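Local coordinates for WR4 (Caenorhabditis elegans, PDB 1M1S), which is of unknown function but, as a sperm-specific member of the major sperm protein family, consists of an immunoglobulin-like beta domain, at residues P15-Y20 with I110-A115; G24-H29 with D69-P74; L39-K44 with I82-A87. One frame throughout, in Å; residues are numbered along the deposited sequence.

Contact 1 of 3, residues P15-Y20 with I110-A115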
loop_
_atom_site.group_PDB
_atom_site.type_symbol
_atom_site.label_atom_id
_atom_site.label_comp_id
_atom_site.label_asym_id
_atom_site.label_seq_id
_atom_site.Cartn_x
_atom_site.Cartn_y
_atom_site.Cartn_z
ATOM N N PRO A 15 -9.403 -4.878 0.151
ATOM C CA PRO A 15 -9.290 -6.230 -0.406
ATOM C C PRO A 15 -7.854 -6.425 -0.855
ATOM O O PRO A 15 -7.054 -5.502 -0.814
ATOM C CB PRO A 15 -10.251 -6.143 -1.596
ATOM C CG PRO A 15 -11.279 -5.177 -1.136
ATOM C CD PRO A 15 -10.392 -4.106 -0.585
ATOM N N PRO A 16 -7.492 -7.665 -1.249
ATOM C CA PRO A 16 -6.116 -7.916 -1.701
ATOM C C PRO A 16 -5.960 -7.674 -3.187
ATOM O O PRO A 16 -4.951 -8.057 -3.792
ATOM C CB PRO A 16 -5.926 -9.392 -1.358
ATOM C CG PRO A 16 -7.288 -9.951 -1.525
ATOM C CD PRO A 16 -8.138 -8.915 -0.841
ATOM N N THR A 17 -7.005 -7.085 -3.766
ATOM C CA THR A 17 -7.052 -6.765 -5.181
ATOM C C THR A 17 -7.991 -5.592 -5.333
ATOM O O THR A 17 -8.817 -5.335 -4.471
ATOM C CB THR A 17 -7.636 -7.940 -6.027
ATOM O OG1 THR A 17 -6.884 -9.141 -5.811
ATOM C CG2 THR A 17 -7.582 -7.611 -7.486
ATOM N N GLY A 18 -7.833 -4.883 -6.440
ATOM C CA GLY A 18 -8.680 -3.759 -6.777
ATOM C C GLY A 18 -9.112 -4.049 -8.207
ATOM O O GLY A 18 -8.277 -4.228 -9.105
ATOM N N ASN A 19 -10.411 -4.197 -8.408
ATOM C CA ASN A 19 -10.948 -4.467 -9.734
ATOM C C ASN A 19 -11.740 -3.244 -10.229
ATOM O O ASN A 19 -12.768 -2.891 -9.651
ATOM C CB ASN A 19 -11.816 -5.729 -9.685
ATOM C CG ASN A 19 -11.024 -6.970 -9.248
ATOM O OD1 ASN A 19 -10.698 -7.848 -10.074
ATOM N ND2 ASN A 19 -10.701 -7.041 -7.946
ATOM N N TYR A 20 -11.294 -2.664 -11.348
ATOM C CA TYR A 20 -11.878 -1.447 -11.921
ATOM C C TYR A 20 -12.370 -1.510 -13.367
ATOM O O TYR A 20 -12.142 -2.467 -14.090
ATOM C CB TYR A 20 -10.855 -0.316 -11.866
ATOM C CG TYR A 20 -10.052 -0.311 -10.635
ATOM C CD1 TYR A 20 -8.793 -0.872 -10.622
ATOM C CD2 TYR A 20 -10.539 0.264 -9.474
ATOM C CE1 TYR A 20 -8.013 -0.867 -9.460
ATOM C CE2 TYR A 20 -9.787 0.278 -8.313
ATOM C CZ TYR A 20 -8.513 -0.283 -8.308
ATOM O OH TYR A 20 -7.729 -0.231 -7.172
ATOM N N ILE A 110 1.580 -7.717 -2.479
ATOM C CA ILE A 110 1.319 -7.267 -3.851
ATOM C C ILE A 110 -0.167 -7.097 -4.113
ATOM O O ILE A 110 -0.890 -8.078 -4.227
ATOM C CB ILE A 110 1.890 -8.292 -4.924
ATOM C CG1 ILE A 110 3.410 -8.192 -5.005
ATOM C CG2 ILE A 110 1.308 -8.049 -6.326
ATOM C CD1 ILE A 110 4.056 -9.196 -5.962
ATOM N N VAL A 111 -0.638 -5.866 -4.214
ATOM C CA VAL A 111 -2.045 -5.675 -4.521
ATOM C C VAL A 111 -2.195 -5.628 -6.050
ATOM O O VAL A 111 -1.540 -4.827 -6.733
ATOM C CB VAL A 111 -2.576 -4.390 -3.904
ATOM C CG1 VAL A 111 -4.102 -4.330 -4.022
ATOM C CG2 VAL A 111 -2.095 -4.280 -2.455
ATOM N N LYS A 112 -3.004 -6.540 -6.584
ATOM C CA LYS A 112 -3.239 -6.603 -8.018
ATOM C C LYS A 112 -4.200 -5.497 -8.376
ATOM O O LYS A 112 -5.027 -5.114 -7.564
ATOM C CB LYS A 112 -3.891 -7.928 -8.385
ATOM C CG LYS A 112 -3.247 -9.165 -7.807
ATOM C CD LYS A 112 -3.900 -10.408 -8.420
ATOM C CE LYS A 112 -2.994 -11.625 -8.344
ATOM N NZ LYS A 112 -3.343 -12.706 -9.309
ATOM N N LEU A 113 -4.061 -4.950 -9.573
ATOM C CA LEU A 113 -4.965 -3.903 -10.046
ATOM C C LEU A 113 -5.389 -4.265 -11.485
ATOM O O LEU A 113 -4.654 -4.036 -12.457
ATOM C CB LEU A 113 -4.300 -2.519 -9.957
ATOM C CG LEU A 113 -3.830 -2.004 -8.579
ATOM C CD1 LEU A 113 -3.084 -0.684 -8.727
ATOM C CD2 LEU A 113 -4.994 -1.871 -7.594
ATOM N N ILE A 114 -6.554 -4.906 -11.588
ATOM C CA ILE A 114 -7.118 -5.353 -12.866
ATOM C C ILE A 114 -8.138 -4.346 -13.372
ATOM O O ILE A 114 -9.154 -4.115 -12.725
ATOM C CB ILE A 114 -7.852 -6.715 -12.727
ATOM C CG1 ILE A 114 -6.937 -7.782 -12.115
ATOM C CG2 ILE A 114 -8.348 -7.157 -14.088
ATOM C CD1 ILE A 114 -7.683 -9.061 -11.668
ATOM N N ALA A 115 -7.869 -3.759 -14.531
ATOM C CA ALA A 115 -8.776 -2.783 -15.128
ATOM C C ALA A 115 -9.320 -3.404 -16.385
ATOM O O ALA A 115 -8.577 -3.695 -17.305
ATOM C CB ALA A 115 -8.033 -1.518 -15.461
#
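Tyr20 and Leu113 meet on the inner side of two parallel strands, 17-20 and 110-115, whose directions differ by only 9°. The tyrosine CG sits opposite its own carbonyl carbon and next to the backbone N (chi1 -39°), which swings the ring back along its strand until Gly18 C lies against one face. Leu113 CD2 reaches the ring at its edge, near the plane, 3.7 Å from Tyr20 CE1, and a short 3.2 Å separates this methyl from Tyr20 OH. A hydrogen bond with Ser27 OG anchors the hydroxyl end, while Leu113 packs at the ring edge. The same end of the ring passes over the backbone of Gly18, which has no side chain.

The outward side carries Thr17, Lys112, Asn19 and Ile114. With Thr17 CG2 trans to the backbone N, the methyl lies 3.8 Å from Lys112 CB, while OG1 turns back to Pro16 O in a weak bond. The extended lysine leads away from the pair. Asn19 and Ile114 run side by side in the same direction, and Asn19 OD1 comes to 3.6 Å from Ile114 CD1.

Three backbone bonds set the register. Gly18 N donates to Lys112 O over 3.0 Å, and Ile114 N returns to Gly18 O over 3.1 Å. The bond from Tyr20 N to Ile114 O, 2.9 Å long, is the straightest at 172°. Val111 and Leu113 continue the inner layer onto Ile84 and Ile82. A parallel pairing of first and last strands within otherwise antiparallel strands is characteristic of the immunoglobulin-like fold of major sperm proteins.

Contact 2 of 3, residues G24-H29 with D69-P74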
loop_
_atom_site.group_PDB
_atom_site.type_symbol
_atom_site.label_atom_id
_atom_site.label_comp_id
_atom_site.label_asym_id
_atom_site.label_seq_id
_atom_site.Cartn_x
_atom_site.Cartn_y
_atom_site.Cartn_z
ATOM N N GLY A 24 -12.380 4.108 -15.918
ATOM C CA GLY A 24 -12.258 4.880 -14.702
ATOM C C GLY A 24 -12.815 4.135 -13.525
ATOM O O GLY A 24 -13.844 3.475 -13.645
ATOM N N GLY A 25 -12.151 4.266 -12.380
ATOM C CA GLY A 25 -12.595 3.567 -11.188
ATOM C C GLY A 25 -12.047 4.056 -9.864
ATOM O O GLY A 25 -11.340 5.062 -9.790
ATOM N N ASN A 26 -12.308 3.271 -8.826
ATOM C CA ASN A 26 -11.899 3.635 -7.499
ATOM C C ASN A 26 -12.147 2.509 -6.528
ATOM O O ASN A 26 -13.080 1.730 -6.702
ATOM C CB ASN A 26 -12.765 4.785 -7.081
ATOM C CG ASN A 26 -12.190 5.555 -5.980
ATOM O OD1 ASN A 26 -11.080 5.288 -5.522
ATOM N ND2 ASN A 26 -12.931 6.554 -5.538
ATOM N N SER A 27 -11.349 2.493 -5.463
ATOM C CA SER A 27 -11.457 1.501 -4.384
ATOM C C SER A 27 -10.622 1.906 -3.165
ATOM O O SER A 27 -9.514 2.398 -3.314
ATOM C CB SER A 27 -10.990 0.129 -4.856
ATOM O OG SER A 27 -9.591 0.153 -5.075
ATOM N N THR A 28 -11.144 1.668 -1.965
ATOM C CA THR A 28 -10.432 2.016 -0.730
ATOM C C THR A 28 -9.902 0.707 -0.142
ATOM O O THR A 28 -10.512 -0.358 -0.334
ATOM C CB THR A 28 -11.357 2.689 0.358
ATOM O OG1 THR A 28 -12.130 3.763 -0.209
ATOM C CG2 THR A 28 -10.499 3.278 1.477
ATOM N N HIS A 29 -8.724 0.763 0.481
ATOM C CA HIS A 29 -8.152 -0.429 1.095
ATOM C C HIS A 29 -7.769 -0.214 2.551
ATOM O O HIS A 29 -7.402 0.878 2.958
ATOM C CB HIS A 29 -6.967 -0.954 0.278
ATOM C CG HIS A 29 -7.298 -1.240 -1.154
ATOM N ND1 HIS A 29 -7.400 -2.516 -1.664
ATOM C CD2 HIS A 29 -7.579 -0.404 -2.184
ATOM C CE1 HIS A 29 -7.735 -2.456 -2.940
ATOM N NE2 HIS A 29 -7.849 -1.185 -3.277
ATOM N N ASP A 69 -5.700 4.760 -0.623
ATOM C CA ASP A 69 -6.528 5.280 -1.694
ATOM C C ASP A 69 -5.896 5.100 -3.080
ATOM O O ASP A 69 -4.907 5.778 -3.370
ATOM C CB ASP A 69 -6.895 6.737 -1.440
ATOM C CG ASP A 69 -7.755 6.938 -0.248
ATOM O OD1 ASP A 69 -8.206 5.868 0.252
ATOM O OD2 ASP A 69 -7.998 8.079 0.171
ATOM N N ILE A 70 -6.407 4.157 -3.881
ATOM C CA ILE A 70 -5.957 3.876 -5.262
ATOM C C ILE A 70 -7.053 4.480 -6.159
ATOM O O ILE A 70 -8.223 4.237 -5.890
ATOM C CB ILE A 70 -5.840 2.338 -5.489
ATOM C CG1 ILE A 70 -5.088 1.728 -4.351
ATOM C CG2 ILE A 70 -5.281 2.022 -6.819
ATOM C CD1 ILE A 70 -5.031 0.207 -4.320
ATOM N N ASN A 71 -6.710 5.249 -7.195
ATOM C CA ASN A 71 -7.756 5.835 -8.022
ATOM C C ASN A 71 -7.510 5.546 -9.495
ATOM O O ASN A 71 -6.509 5.983 -10.071
ATOM C CB ASN A 71 -7.892 7.331 -7.750
ATOM C CG ASN A 71 -9.080 7.961 -8.462
ATOM O OD1 ASN A 71 -10.155 7.363 -8.537
ATOM N ND2 ASN A 71 -8.868 9.144 -9.056
ATOM N N ARG A 72 -8.424 4.787 -10.104
ATOM C CA ARG A 72 -8.322 4.457 -11.517
ATOM C C ARG A 72 -8.848 5.610 -12.360
ATOM O O ARG A 72 -9.892 6.213 -12.068
ATOM C CB ARG A 72 -9.073 3.148 -11.855
ATOM C CG ARG A 72 -9.180 2.781 -13.345
ATOM C CD ARG A 72 -7.853 2.319 -13.979
ATOM N NE ARG A 72 -7.952 2.238 -15.442
ATOM C CZ ARG A 72 -7.036 1.686 -16.244
ATOM N NH1 ARG A 72 -5.921 1.152 -15.742
ATOM N NH2 ARG A 72 -7.254 1.614 -17.555
ATOM N N LEU A 73 -8.038 5.943 -13.359
ATOM C CA LEU A 73 -8.302 7.010 -14.315
ATOM C C LEU A 73 -8.482 6.373 -15.696
ATOM O O LEU A 73 -8.074 5.229 -15.918
ATOM C CB LEU A 73 -7.093 7.948 -14.348
ATOM C CG LEU A 73 -6.706 8.544 -12.997
ATOM C CD1 LEU A 73 -5.214 8.799 -12.938
ATOM C CD2 LEU A 73 -7.528 9.799 -12.718
ATOM N N PRO A 74 -9.119 7.092 -16.634
ATOM C CA PRO A 74 -9.308 6.533 -17.979
ATOM C C PRO A 74 -8.012 5.984 -18.618
ATOM O O PRO A 74 -6.966 6.644 -18.622
ATOM C CB PRO A 74 -9.843 7.725 -18.779
ATOM C CG PRO A 74 -10.485 8.623 -17.783
ATOM C CD PRO A 74 -9.882 8.343 -16.437
#
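Ile70 CG1 lies opposite its carbonyl carbon (chi1 -48°) and the chain then runs on extended, carrying CD1 to the imidazole of His29, whose own CG lies beside the backbone N. The two side chains cross at about a right angle, with Ile70 CD1 3.3 Å from His29 NE2 and approaching the ring obliquely. They belong to an antiparallel pairing in the immunoglobulin-like domain of the major sperm protein family, where strands 25-29 and 69-72 run at 169° to each other.

The imidazole is held at both nitrogens: NE2 shares a 2.8 Å hydrogen bond with Ser27 OG, in which either may be the donor, and ND1 is bonded to Pro15 O on strand 11-20. Ile70 itself continues inward onto Leu113.

Pairing is irregular here. Ser27 CA and Ile70 CA stand opposite each other 6.1 Å apart, and Ile70 N is buried without a partner in the model. Within its own strand, Ser27 N donates a weak bond of 2.8 Å to Asn26 OD1. On the outward side, Thr28 CG2 and Asp69 OD1 lie alongside at 3.7 Å, while Asp69 OD2 forms a salt bridge with Lys67.

Further along, Gly25 meets Arg72. The arginine bends at chi2 and sends its guanidinium away to Ala22 O and Pro76 O, but its CB rests 3.3 Å from Gly25 N. That same amide donates to Arg72 O across 3.0 Å, nearly straight at 171°, although it sits above the carbonyl plane.

Contact 3 of 3, residues L39-K44 with I82-A87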
loop_
_atom_site.group_PDB
_atom_site.type_symbol
_atom_site.label_atom_id
_atom_site.label_comp_id
_atom_site.label_asym_id
_atom_site.label_seq_id
_atom_site.Cartn_x
_atom_site.Cartn_y
_atom_site.Cartn_z
ATOM N N LEU A 39 4.500 0.116 12.518
ATOM C CA LEU A 39 4.987 -0.134 11.167
ATOM C C LEU A 39 4.987 1.114 10.274
ATOM O O LEU A 39 4.213 2.065 10.474
ATOM C CB LEU A 39 4.158 -1.239 10.492
ATOM C CG LEU A 39 4.018 -2.621 11.127
ATOM C CD1 LEU A 39 2.952 -3.388 10.376
ATOM C CD2 LEU A 39 5.340 -3.366 11.123
ATOM N N ALA A 40 5.884 1.088 9.294
ATOM C CA ALA A 40 6.023 2.149 8.322
ATOM C C ALA A 40 5.766 1.441 7.016
ATOM O O ALA A 40 6.164 0.303 6.856
ATOM C CB ALA A 40 7.434 2.706 8.351
ATOM N N PHE A 41 5.031 2.052 6.108
ATOM C CA PHE A 41 4.813 1.378 4.849
ATOM C C PHE A 41 5.180 2.252 3.661
ATOM O O PHE A 41 5.036 3.479 3.715
ATOM C CB PHE A 41 3.397 0.774 4.755
ATOM C CG PHE A 41 2.281 1.780 4.622
ATOM C CD1 PHE A 41 1.892 2.253 3.367
ATOM C CD2 PHE A 41 1.571 2.206 5.737
ATOM C CE1 PHE A 41 0.804 3.130 3.222
ATOM C CE2 PHE A 41 0.474 3.088 5.606
ATOM C CZ PHE A 41 0.093 3.552 4.343
ATOM N N LYS A 42 5.676 1.596 2.612
ATOM C CA LYS A 42 6.076 2.234 1.366
ATOM C C LYS A 42 5.243 1.629 0.253
ATOM O O LYS A 42 5.166 0.414 0.154
ATOM C CB LYS A 42 7.541 1.937 1.086
ATOM C CG LYS A 42 8.015 2.455 -0.257
ATOM C CD LYS A 42 9.478 2.226 -0.436
ATOM C CE LYS A 42 9.909 2.731 -1.779
ATOM N NZ LYS A 42 11.376 2.591 -2.011
ATOM N N VAL A 43 4.675 2.464 -0.615
ATOM C CA VAL A 43 3.841 1.987 -1.729
ATOM C C VAL A 43 4.465 2.195 -3.129
ATOM O O VAL A 43 4.580 3.323 -3.609
ATOM C CB VAL A 43 2.430 2.623 -1.642
ATOM C CG1 VAL A 43 1.491 2.030 -2.660
ATOM C CG2 VAL A 43 1.884 2.423 -0.266
ATOM N N LYS A 44 4.868 1.087 -3.756
ATOM C CA LYS A 44 5.488 1.074 -5.082
ATOM C C LYS A 44 4.402 0.776 -6.081
ATOM O O LYS A 44 3.722 -0.239 -5.986
ATOM C CB LYS A 44 6.593 0.018 -5.135
ATOM C CG LYS A 44 7.609 0.209 -4.032
ATOM C CD LYS A 44 8.471 -1.006 -3.830
ATOM C CE LYS A 44 9.756 -0.919 -4.632
ATOM N NZ LYS A 44 10.825 -1.734 -3.991
ATOM N N ILE A 82 0.666 -3.001 -7.138
ATOM C CA ILE A 82 1.146 -2.086 -6.107
ATOM C C ILE A 82 1.869 -2.979 -5.115
ATOM O O ILE A 82 1.344 -4.029 -4.735
ATOM C CB ILE A 82 -0.028 -1.412 -5.364
ATOM C CG1 ILE A 82 -0.455 -0.146 -6.085
ATOM C CG2 ILE A 82 0.331 -1.123 -3.910
ATOM C CD1 ILE A 82 -1.724 0.378 -5.552
ATOM N N VAL A 83 3.090 -2.614 -4.746
ATOM C CA VAL A 83 3.821 -3.421 -3.784
ATOM C C VAL A 83 3.983 -2.619 -2.518
ATOM O O VAL A 83 4.616 -1.566 -2.531
ATOM C CB VAL A 83 5.222 -3.850 -4.306
ATOM C CG1 VAL A 83 5.885 -4.789 -3.316
ATOM C CG2 VAL A 83 5.092 -4.576 -5.609
ATOM N N ILE A 84 3.400 -3.105 -1.428
ATOM C CA ILE A 84 3.514 -2.404 -0.160
ATOM C C ILE A 84 4.626 -3.053 0.629
ATOM O O ILE A 84 4.600 -4.259 0.857
ATOM C CB ILE A 84 2.207 -2.452 0.662
ATOM C CG1 ILE A 84 1.057 -1.907 -0.161
ATOM C CG2 ILE A 84 2.328 -1.590 1.924
ATOM C CD1 ILE A 84 -0.227 -2.348 0.361
ATOM N N GLN A 85 5.653 -2.269 0.939
ATOM C CA GLN A 85 6.775 -2.753 1.746
ATOM C C GLN A 85 6.532 -2.212 3.142
ATOM O O GLN A 85 5.920 -1.149 3.278
ATOM C CB GLN A 85 8.110 -2.204 1.237
ATOM C CG GLN A 85 8.481 -2.604 -0.194
ATOM C CD GLN A 85 9.948 -2.350 -0.510
ATOM O OE1 GLN A 85 10.547 -1.403 0.006
ATOM N NE2 GLN A 85 10.545 -3.218 -1.338
ATOM N N TYR A 86 6.948 -2.946 4.172
ATOM C CA TYR A 86 6.780 -2.471 5.554
ATOM C C TYR A 86 8.030 -2.641 6.381
ATOM O O TYR A 86 8.982 -3.280 5.955
ATOM C CB TYR A 86 5.583 -3.112 6.278
ATOM C CG TYR A 86 5.581 -4.613 6.299
ATOM C CD1 TYR A 86 6.222 -5.341 7.323
ATOM C CD2 TYR A 86 4.952 -5.318 5.277
ATOM C CE1 TYR A 86 6.231 -6.748 7.301
ATOM C CE2 TYR A 86 4.947 -6.695 5.253
ATOM C CZ TYR A 86 5.587 -7.403 6.251
ATOM O OH TYR A 86 5.618 -8.761 6.129
ATOM N N ALA A 87 8.014 -2.094 7.583
ATOM C CA ALA A 87 9.165 -2.197 8.449
ATOM C C ALA A 87 8.674 -1.883 9.831
ATOM O O ALA A 87 7.732 -1.128 9.962
ATOM C CB ALA A 87 10.188 -1.164 8.038
#
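An antiparallel strand pair in the middle of the immunoglobulin-like domain joins Leu39-Lys44 to Ile82-Ala87, the two strands running at 157°. Its ladder has hydrogen-bonded pairs at Ala40-Ala87, Lys42-Gln85 and Lys44-Val83. Both bonds between Lys42 and Gln85 are 2.8 Å from N to O, and Lys44 N reaches Val83 O at 2.9 Å with an angle of 174°. The ladder slackens at Ala87, whose N makes a weak, bent bond of 3.1 Å to Ala40 O.

Side chains of the non-hydrogen-bonded pairs form the inner face. Phe41 CG stands between its backbone N and carbonyl carbon (chi1 70°), which lifts the ring off the partner strand and leaves CB to touch Ile84 CG2 at 3.8 Å; these two side chains lie alongside, pointing the same way. Val43 CG2 fills the edge of the phenyl ring, in its plane. The other valine methyl, CG1, crosses the strand pair diagonally to Ile82 CG2, 3.6 Å away. Leu68 of strand 65-72 packs on both Val43 and Ile84 across the interior.

On the other face, Lys42 is extended along its whole length and runs beside Gln85. Lys44 instead bends at chi3 and crosses Gln85, laying its CD 3.9 Å from Gln85 CD, so that aliphatic lysine carbons flank the amide. Backbone hydrogen bonds of Phe41 with Gly58 and of Ile84 with Ile109 continue the sheet on either side. Phe41, Val43 and Ile84 face the interior, while Lys42, Lys44 and Gln85 lie with Ala40, Val83 and Ala87 on the other face, as in one sheet of an immunoglobulin-like beta-sandwich.

Overall arrangement
Contact 1 joins the first and last strands of the domain, and along the chain both other contacts are nested within the loop it closes; contacts 2 and 3 themselves alternate in sequence. Contacts 1 and 2 are neighbours, their centres about 10 Å apart. They are linked by Tyr20 OH to Ser27 OG at 2.8 Å and by Pro15 O to His29 ND1 at 3.1 Å. Contact 3, about 16 Å from contact 1 between centres, is tied to it through Val111 N and Ile82 O, 2.8 Å apart. Contacts 2 and 3 lie about 18 Å apart by centres, yet Ile70 CD1 meets Ile82 CD1 at 3.5 Å, making the isoleucines a bridge through the shared apolar interior.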